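Long-range contacts in AHL synthase (PDB 3P2H), which probably makes N-acyl-homoserine lactone quorum-sensing signals from a fatty acyl-acyl-carrier protein (acyl-ACP) and S-adenosyl-L-methionine: residues M1-L11 against D50-R58; F151-G162 against V173-T183. The protein carries 3 engineered substitutions. All coordinates share one frame; numbering follows the deposited sequence.

Interaction 1: residues M1-L11 against D50-R58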
# COMPACT_ATOMS: atom_id res chain seq x y z
N MET A 1 4.89 12.22 -11.29
CA MET A 1 3.73 12.56 -10.42
C MET A 1 4.19 13.24 -9.13
O MET A 1 5.38 13.30 -8.83
CB MET A 1 2.95 11.30 -10.07
CG MET A 1 3.79 10.27 -9.33
SD MET A 1 2.77 9.21 -8.31
CE MET A 1 2.27 7.95 -9.50
N GLN A 2 3.22 13.76 -8.39
CA GLN A 2 3.49 14.43 -7.12
C GLN A 2 2.70 13.63 -6.08
O GLN A 2 1.56 13.23 -6.34
CB GLN A 2 3.00 15.88 -7.19
CG GLN A 2 3.30 16.72 -5.97
CD GLN A 2 3.43 18.20 -6.30
OE1 GLN A 2 2.49 18.83 -6.78
NE2 GLN A 2 4.61 18.76 -6.04
N THR A 3 3.29 13.39 -4.92
CA THR A 3 2.62 12.60 -3.89
C THR A 3 2.08 13.43 -2.73
O THR A 3 2.67 14.44 -2.33
CB THR A 3 3.56 11.51 -3.34
OG1 THR A 3 4.68 12.13 -2.71
CG2 THR A 3 4.06 10.62 -4.48
N PHE A 4 0.94 12.99 -2.20
CA PHE A 4 0.27 13.66 -1.09
C PHE A 4 -0.08 12.64 -0.02
O PHE A 4 -0.84 11.70 -0.27
CB PHE A 4 -1.03 14.32 -1.58
CG PHE A 4 -0.82 15.35 -2.64
CD1 PHE A 4 -0.46 14.96 -3.94
CD2 PHE A 4 -0.95 16.70 -2.36
CE1 PHE A 4 -0.24 15.92 -4.92
CE2 PHE A 4 -0.73 17.66 -3.34
CZ PHE A 4 -0.38 17.27 -4.62
N VAL A 5 0.47 12.83 1.18
CA VAL A 5 0.20 11.92 2.29
C VAL A 5 -0.81 12.55 3.25
O VAL A 5 -0.60 13.65 3.77
CB VAL A 5 1.49 11.59 3.06
CG1 VAL A 5 1.19 10.62 4.18
CG2 VAL A 5 2.52 11.01 2.11
N HIS A 6 -1.91 11.84 3.47
CA HIS A 6 -2.97 12.29 4.36
C HIS A 6 -2.95 11.45 5.63
O HIS A 6 -3.26 10.27 5.61
CB HIS A 6 -4.33 12.13 3.66
CG HIS A 6 -4.44 12.91 2.38
ND1 HIS A 6 -4.95 14.19 2.32
CD2 HIS A 6 -4.10 12.59 1.11
CE1 HIS A 6 -4.92 14.62 1.08
NE2 HIS A 6 -4.40 13.67 0.32
N GLU A 7 -2.56 12.07 6.75
CA GLU A 7 -2.49 11.38 8.03
C GLU A 7 -3.05 12.23 9.17
O GLU A 7 -2.54 12.20 10.29
CB GLU A 7 -1.03 10.98 8.34
CG GLU A 7 -0.03 12.09 8.11
CD GLU A 7 1.42 11.62 8.16
OE1 GLU A 7 2.26 12.27 7.51
OE2 GLU A 7 1.74 10.63 8.86
N ALA A 8 -4.12 12.97 8.88
CA ALA A 8 -4.74 13.85 9.86
C ALA A 8 -6.11 13.38 10.35
O ALA A 8 -6.98 14.19 10.66
CB ALA A 8 -4.87 15.26 9.28
N GLY A 9 -6.30 12.07 10.43
CA GLY A 9 -7.59 11.56 10.88
C GLY A 9 -8.54 11.43 9.71
O GLY A 9 -8.11 11.28 8.56
N ARG A 10 -9.84 11.50 9.98
CA ARG A 10 -10.84 11.36 8.92
C ARG A 10 -10.56 12.26 7.70
O ARG A 10 -10.38 13.48 7.83
CB ARG A 10 -12.23 11.66 9.49
CG ARG A 10 -13.37 11.39 8.52
CD ARG A 10 -14.71 11.60 9.22
NE ARG A 10 -14.79 10.78 10.42
CZ ARG A 10 -15.79 10.84 11.30
NH1 ARG A 10 -16.81 11.67 11.11
NH2 ARG A 10 -15.77 10.05 12.37
N LEU A 11 -10.52 11.64 6.53
CA LEU A 11 -10.26 12.35 5.28
C LEU A 11 -11.35 13.36 4.99
O LEU A 11 -12.52 13.15 5.31
CB LEU A 11 -10.22 11.37 4.10
CG LEU A 11 -9.00 10.50 3.84
CD1 LEU A 11 -9.30 9.58 2.66
CD2 LEU A 11 -7.79 11.37 3.55
N ASP A 50 -10.80 6.29 10.43
CA ASP A 50 -10.32 7.64 10.68
C ASP A 50 -8.81 7.67 10.86
O ASP A 50 -8.16 8.64 10.47
CB ASP A 50 -10.97 8.24 11.93
CG ASP A 50 -12.45 8.53 11.76
OD1 ASP A 50 -12.95 8.55 10.61
OD2 ASP A 50 -13.12 8.76 12.79
N ASP A 51 -8.26 6.61 11.44
CA ASP A 51 -6.83 6.54 11.70
C ASP A 51 -5.98 6.00 10.54
O ASP A 51 -4.75 6.01 10.61
CB ASP A 51 -6.57 5.71 12.97
CG ASP A 51 -6.88 4.23 12.79
OD1 ASP A 51 -5.92 3.43 12.77
OD2 ASP A 51 -8.07 3.88 12.65
N THR A 52 -6.64 5.56 9.48
CA THR A 52 -5.92 5.03 8.32
C THR A 52 -5.10 6.12 7.66
O THR A 52 -5.53 7.27 7.60
CB THR A 52 -6.91 4.46 7.28
OG1 THR A 52 -7.71 3.44 7.89
CG2 THR A 52 -6.16 3.86 6.10
N VAL A 53 -3.91 5.77 7.19
CA VAL A 53 -3.03 6.74 6.52
C VAL A 53 -3.11 6.47 5.03
O VAL A 53 -3.10 5.32 4.60
CB VAL A 53 -1.56 6.60 7.00
CG1 VAL A 53 -0.66 7.53 6.21
CG2 VAL A 53 -1.48 6.92 8.49
N TYR A 54 -3.20 7.53 4.23
CA TYR A 54 -3.30 7.39 2.78
C TYR A 54 -2.28 8.20 2.00
O TYR A 54 -1.89 9.30 2.39
CB TYR A 54 -4.68 7.81 2.28
CG TYR A 54 -5.83 7.00 2.82
CD1 TYR A 54 -6.11 5.72 2.33
CD2 TYR A 54 -6.65 7.51 3.82
CE1 TYR A 54 -7.18 4.98 2.82
CE2 TYR A 54 -7.72 6.78 4.32
CZ TYR A 54 -7.98 5.52 3.82
OH TYR A 54 -9.04 4.81 4.32
N VAL A 55 -1.86 7.63 0.87
CA VAL A 55 -0.92 8.30 -0.02
C VAL A 55 -1.64 8.40 -1.36
O VAL A 55 -2.18 7.41 -1.85
CB VAL A 55 0.37 7.47 -0.22
CG1 VAL A 55 1.31 8.21 -1.19
CG2 VAL A 55 1.06 7.22 1.11
N LEU A 56 -1.68 9.60 -1.93
CA LEU A 56 -2.31 9.80 -3.23
C LEU A 56 -1.29 10.42 -4.17
O LEU A 56 -0.55 11.32 -3.78
CB LEU A 56 -3.53 10.74 -3.15
CG LEU A 56 -4.70 10.45 -2.21
CD1 LEU A 56 -5.90 11.26 -2.67
CD2 LEU A 56 -5.04 8.98 -2.21
N GLY A 57 -1.24 9.93 -5.40
CA GLY A 57 -0.34 10.50 -6.38
C GLY A 57 -1.22 11.25 -7.35
O GLY A 57 -2.29 10.76 -7.70
N ARG A 58 -0.80 12.44 -7.77
CA ARG A 58 -1.59 13.24 -8.71
C ARG A 58 -0.76 13.64 -9.93
O ARG A 58 0.41 13.98 -9.79
CB ARG A 58 -2.14 14.49 -8.02
CG ARG A 58 -3.18 14.19 -6.93
CD ARG A 58 -3.59 15.45 -6.19
NE ARG A 58 -4.58 15.22 -5.14
CZ ARG A 58 -5.88 15.07 -5.35
NH1 ARG A 58 -6.38 15.14 -6.58
NH2 ARG A 58 -6.70 14.88 -4.32
O HOH W 1 -4.62 14.82 -2.20
O HOH W 2 -5.84 10.19 6.03
O HOH W 3 -5.16 9.66 9.58
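L56 O is gripped twice: the backbone N-H of F4 reaches it at 2.7 Å (N to O), and T3 CA adds a C-H...O contact at 3.4 Å. That bond is one of six in the antiparallel ladder, where Q2, F4 and H6 each exchange a pair of bonds with R58, L56 and Y54. T3 and V5, alternating with them, face G57 and V55 in non-hydrogen-bonded pairs. On the side of F4 and H6, R58 lays its extended chain over one face of the F4 ring, R58 CD 4.0 Å from the ring centroid in a CH-pi contact. The guanidinium stands nearly upright to the ring, the planes 87° apart, and any cation-pi pull is weak at best. The H6 ring, with CG anti to the carbonyl carbon (chi1 -60°), lies across L56 and turns NE2 to a water at 2.8 Å; R58 NE donates to the same water.

Past the strand, R10 takes D50 side-on. In this salt bridge R10 NE meets D50 OD1 at 2.9 Å from above the carboxylate plane, while R10 NH2 reaches the syn lone pair of D50 OD2 at 3.0 Å. L11 CD1 rests 3.6 Å from Y54 CD2. Another water accepts from G9 N and donates to D50 O and T52 O.

Strand 2-6 is the N-terminal end strand of the mixed sheet; its partner 53-58 pairs onward with 64-72. M1, T3, E7 and V55 touch helix 120-133, whereas Y54, L56 and R58 lean on helix 13-30, where R58 NH1, also bound by G62 O, forms a salt bridge with E18.

Interaction 2: residues F151-G162 against V173-T183. With NOO (N-(3-oxocyclohex-1-en-1-yl)octanamide), chain C.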
# COMPACT_ATOMS: atom_id res chain seq x y z
N PHE A 151 9.34 -3.92 -7.35
CA PHE A 151 10.01 -3.51 -6.12
C PHE A 151 11.47 -3.95 -6.22
O PHE A 151 12.37 -3.19 -5.87
CB PHE A 151 9.37 -4.16 -4.89
CG PHE A 151 8.02 -3.59 -4.50
CD1 PHE A 151 7.57 -2.39 -5.04
CD2 PHE A 151 7.22 -4.25 -3.57
CE1 PHE A 151 6.33 -1.85 -4.66
CE2 PHE A 151 5.98 -3.73 -3.19
CZ PHE A 151 5.54 -2.53 -3.73
N ARG A 152 11.68 -5.17 -6.68
CA ARG A 152 13.03 -5.69 -6.83
C ARG A 152 13.82 -4.83 -7.81
O ARG A 152 14.95 -4.45 -7.54
CB ARG A 152 13.00 -7.14 -7.34
CG ARG A 152 12.44 -8.12 -6.32
CD ARG A 152 12.35 -9.54 -6.88
NE ARG A 152 11.90 -10.49 -5.87
CZ ARG A 152 11.58 -11.76 -6.12
NH1 ARG A 152 11.64 -12.25 -7.36
NH2 ARG A 152 11.18 -12.54 -5.13
N ARG A 153 13.20 -4.49 -8.93
CA ARG A 153 13.86 -3.67 -9.94
C ARG A 153 14.17 -2.27 -9.39
O ARG A 153 15.22 -1.70 -9.69
CB ARG A 153 12.98 -3.54 -11.18
CG ARG A 153 13.70 -2.90 -12.36
CD ARG A 153 14.80 -3.83 -12.85
NE ARG A 153 15.64 -3.23 -13.88
CZ ARG A 153 16.75 -3.79 -14.35
NH1 ARG A 153 17.14 -4.97 -13.88
NH2 ARG A 153 17.49 -3.17 -15.27
N ILE A 154 13.26 -1.72 -8.60
CA ILE A 154 13.46 -0.39 -8.02
C ILE A 154 14.64 -0.42 -7.06
O ILE A 154 15.29 0.61 -6.83
CB ILE A 154 12.19 0.10 -7.28
CG1 ILE A 154 11.08 0.39 -8.30
CG2 ILE A 154 12.50 1.36 -6.48
CD1 ILE A 154 9.78 0.87 -7.68
N GLY A 155 14.92 -1.58 -6.47
CA GLY A 155 16.06 -1.68 -5.58
C GLY A 155 15.82 -1.76 -4.09
O GLY A 155 16.78 -1.89 -3.32
N VAL A 156 14.57 -1.67 -3.67
CA VAL A 156 14.26 -1.73 -2.24
C VAL A 156 14.56 -3.12 -1.71
O VAL A 156 14.65 -4.06 -2.48
CB VAL A 156 12.78 -1.39 -1.96
CG1 VAL A 156 12.44 -0.03 -2.56
CG2 VAL A 156 11.88 -2.48 -2.55
N HIS A 157 14.71 -3.25 -0.40
CA HIS A 157 14.99 -4.55 0.17
C HIS A 157 13.67 -5.24 0.49
O HIS A 157 13.12 -5.10 1.58
CB HIS A 157 15.84 -4.44 1.44
CG HIS A 157 16.14 -5.76 2.09
ND1 HIS A 157 16.85 -5.86 3.27
CD2 HIS A 157 15.81 -7.02 1.74
CE1 HIS A 157 16.94 -7.13 3.61
NE2 HIS A 157 16.32 -7.86 2.70
N ALA A 158 13.17 -5.97 -0.49
CA ALA A 158 11.93 -6.70 -0.33
C ALA A 158 12.24 -8.20 -0.22
O ALA A 158 13.15 -8.70 -0.89
CB ALA A 158 11.02 -6.44 -1.52
N HIS A 159 11.50 -8.89 0.63
CA HIS A 159 11.67 -10.33 0.80
C HIS A 159 10.33 -10.94 1.20
O HIS A 159 9.49 -10.28 1.81
CB HIS A 159 12.78 -10.67 1.81
CG HIS A 159 12.62 -10.02 3.15
ND1 HIS A 159 12.94 -8.70 3.39
CD2 HIS A 159 12.18 -10.52 4.34
CE1 HIS A 159 12.71 -8.42 4.66
NE2 HIS A 159 12.25 -9.51 5.26
N ARG A 160 10.15 -12.20 0.85
CA ARG A 160 8.89 -12.88 1.12
C ARG A 160 8.59 -13.26 2.57
O ARG A 160 9.48 -13.67 3.32
CB ARG A 160 8.80 -14.12 0.22
CG ARG A 160 8.76 -13.74 -1.25
CD ARG A 160 8.66 -14.93 -2.17
NE ARG A 160 8.44 -14.49 -3.55
CZ ARG A 160 8.31 -15.31 -4.59
NH1 ARG A 160 8.37 -16.62 -4.42
NH2 ARG A 160 8.11 -14.81 -5.79
N ALA A 161 7.32 -13.10 2.94
CA ALA A 161 6.85 -13.43 4.29
C ALA A 161 6.08 -14.75 4.22
O ALA A 161 5.65 -15.28 5.24
CB ALA A 161 5.95 -12.32 4.82
N GLY A 162 5.92 -15.26 3.00
CA GLY A 162 5.21 -16.51 2.78
C GLY A 162 5.40 -17.02 1.36
O GLY A 162 5.99 -16.33 0.52
N VAL A 173 1.83 -12.75 -3.18
CA VAL A 173 2.67 -13.26 -2.12
C VAL A 173 2.76 -12.25 -0.98
O VAL A 173 2.71 -11.05 -1.21
CB VAL A 173 4.10 -13.56 -2.64
CG1 VAL A 173 4.81 -12.26 -3.02
CG2 VAL A 173 4.88 -14.32 -1.60
N ALA A 174 2.84 -12.75 0.25
CA ALA A 174 2.97 -11.86 1.40
C ALA A 174 4.39 -11.33 1.26
O ALA A 174 5.34 -12.10 1.13
CB ALA A 174 2.80 -12.64 2.69
N CYS A 175 4.55 -10.01 1.30
CA CYS A 175 5.86 -9.41 1.11
C CYS A 175 6.32 -8.43 2.18
O CYS A 175 5.53 -7.61 2.67
CB CYS A 175 5.86 -8.72 -0.27
SG CYS A 175 7.40 -7.96 -0.86
N TRP A 176 7.59 -8.54 2.55
CA TRP A 176 8.22 -7.66 3.52
C TRP A 176 9.03 -6.63 2.74
O TRP A 176 9.51 -6.91 1.64
CB TRP A 176 9.24 -8.39 4.40
CG TRP A 176 8.76 -9.34 5.44
CD1 TRP A 176 8.87 -10.70 5.42
CD2 TRP A 176 8.20 -9.01 6.72
NE1 TRP A 176 8.43 -11.23 6.61
CE2 TRP A 176 8.01 -10.22 7.42
CE3 TRP A 176 7.84 -7.80 7.33
CZ2 TRP A 176 7.48 -10.26 8.71
CZ3 TRP A 176 7.31 -7.84 8.62
CH2 TRP A 176 7.14 -9.06 9.30
N ILE A 177 9.18 -5.45 3.31
CA ILE A 177 10.03 -4.41 2.75
C ILE A 177 10.76 -3.86 3.97
O ILE A 177 10.13 -3.25 4.85
CB ILE A 177 9.26 -3.25 2.08
CG1 ILE A 177 8.71 -3.68 0.72
CG2 ILE A 177 10.19 -2.07 1.88
CD1 ILE A 177 8.02 -2.56 -0.04
N ASP A 178 12.07 -4.10 4.06
CA ASP A 178 12.85 -3.61 5.19
C ASP A 178 13.19 -2.15 4.98
O ASP A 178 13.76 -1.78 3.95
CB ASP A 178 14.15 -4.39 5.36
CG ASP A 178 13.94 -5.78 5.92
OD1 ASP A 178 12.80 -6.10 6.32
OD2 ASP A 178 14.92 -6.55 5.97
N ILE A 179 12.84 -1.30 5.94
CA ILE A 179 13.17 0.11 5.84
C ILE A 179 14.60 0.27 6.35
O ILE A 179 14.85 0.77 7.44
CB ILE A 179 12.19 0.98 6.67
CG1 ILE A 179 10.76 0.75 6.17
CG2 ILE A 179 12.56 2.46 6.53
CD1 ILE A 179 9.68 1.49 6.96
N ASP A 180 15.55 -0.20 5.54
CA ASP A 180 16.96 -0.13 5.89
C ASP A 180 17.70 0.79 4.92
O ASP A 180 17.09 1.43 4.07
CB ASP A 180 17.57 -1.54 5.86
CG ASP A 180 17.39 -2.25 4.53
OD1 ASP A 180 17.03 -1.59 3.53
OD2 ASP A 180 17.61 -3.48 4.48
N ALA A 181 19.03 0.84 5.06
CA ALA A 181 19.85 1.70 4.21
C ALA A 181 19.59 1.47 2.72
O ALA A 181 19.48 2.43 1.96
CB ALA A 181 21.33 1.48 4.53
N GLN A 182 19.48 0.21 2.32
CA GLN A 182 19.25 -0.13 0.92
C GLN A 182 17.93 0.44 0.40
O GLN A 182 17.89 1.08 -0.65
CB GLN A 182 19.23 -1.65 0.74
CG GLN A 182 19.16 -2.08 -0.72
CD GLN A 182 18.97 -3.58 -0.88
OE1 GLN A 182 19.66 -4.37 -0.25
NE2 GLN A 182 18.05 -3.97 -1.74
N THR A 183 16.85 0.17 1.13
CA THR A 183 15.53 0.64 0.74
C THR A 183 15.47 2.16 0.69
O THR A 183 14.96 2.74 -0.27
CB THR A 183 14.45 0.13 1.73
OG1 THR A 183 14.27 -1.28 1.53
CG2 THR A 183 13.12 0.87 1.51
C1 NOO C . -1.06 -3.83 -8.69
O1 NOO C . -0.33 -4.31 -9.56
C2 NOO C . -0.77 -4.00 -7.21
C3 NOO C . -1.79 -4.04 -6.25
C4 NOO C . -3.22 -3.68 -6.72
C5 NOO C . -3.28 -2.67 -7.93
C6 NOO C . -2.34 -3.05 -9.11
N7 NOO C . -1.63 -4.39 -4.84
C8 NOO C . -2.09 -3.87 -3.61
O8 NOO C . -3.27 -3.63 -3.36
C9 NOO C . -1.09 -3.56 -2.48
C10 NOO C . 0.37 -4.09 -2.57
C11 NOO C . 0.93 -4.31 -1.14
C12 NOO C . 2.41 -3.90 -1.02
C13 NOO C . 2.97 -4.25 0.38
C14 NOO C . 4.47 -4.60 0.33
C15 NOO C . 5.07 -4.72 1.73
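H157 swings its ring anti to the backbone N (chi1 179°), and D180 tucks its carboxylate between backbone N and carbonyl carbon (chi1 56°), which brings H157 ND1 up to D180 OD2. The two side chains cross at about a right angle. They meet where strand 157-160 begins and its antiparallel partner 173-178 ends, in an acyltransferase-like fold probably related to the GNAT acetyltransferases. H157 ND1 donates to D180 OD2 at 2.8 Å, almost in the ring plane and on the syn side of the carboxylate. The other oxygen, D180 OD1, accepts from T183 N and caps helix 181-186, so one carboxylate holds both the histidine and the helix start. D178 lies over one face of the H157 ring; its OD1 is held by Q138. T183 OG1 works both ways, accepting from H157 N at 2.8 Å and donating to D178 O. Q182 NE2 reaches G155 O at 2.9 Å, tying the end of helix 145-154 to the same corner.

Along the strands, H159 and W176 exchange backbone bonds. Their rings lie near parallel but slid apart, with little overlap. A161 CB lies against the indole, 3.2 Å from W176 NE1, and A161 N donates to A174 O at 2.9 Å.

The other face carries A158, R160, C175 and I177. R160 stretches past V173 CG2 to a salt bridge with E148, while C175 and I177 border the inhibitor pocket. Here I177 CD1 stands over the F151 ring, 4.3 Å from its centroid, and F151 CE2 is 3.9 Å from C14 of the inhibitor's octanoyl tail.

From the N terminus, interaction 1 comes first: strand 2-6 pairs with 53-58 and closes a loop of 38 residues that contains helix 13-30. The chain then runs through strands 64-72 and 97-105, helix 120-133, strand 138-144 and helix 145-154 before interaction 2 closes a much shorter loop, ten residues long and partly strand, between 151-162 and 173-183. The two contacts follow in series, neither nested nor crossing. They belong to one mixed sheet but lie on opposite sides of the chain's centre; the centres of interaction 1 and interaction 2 are about 22 Å apart, and the two do not touch. Helix 120-133 is a shared neighbour, meeting side chains such as V55 from interaction 1 and F151 from interaction 2.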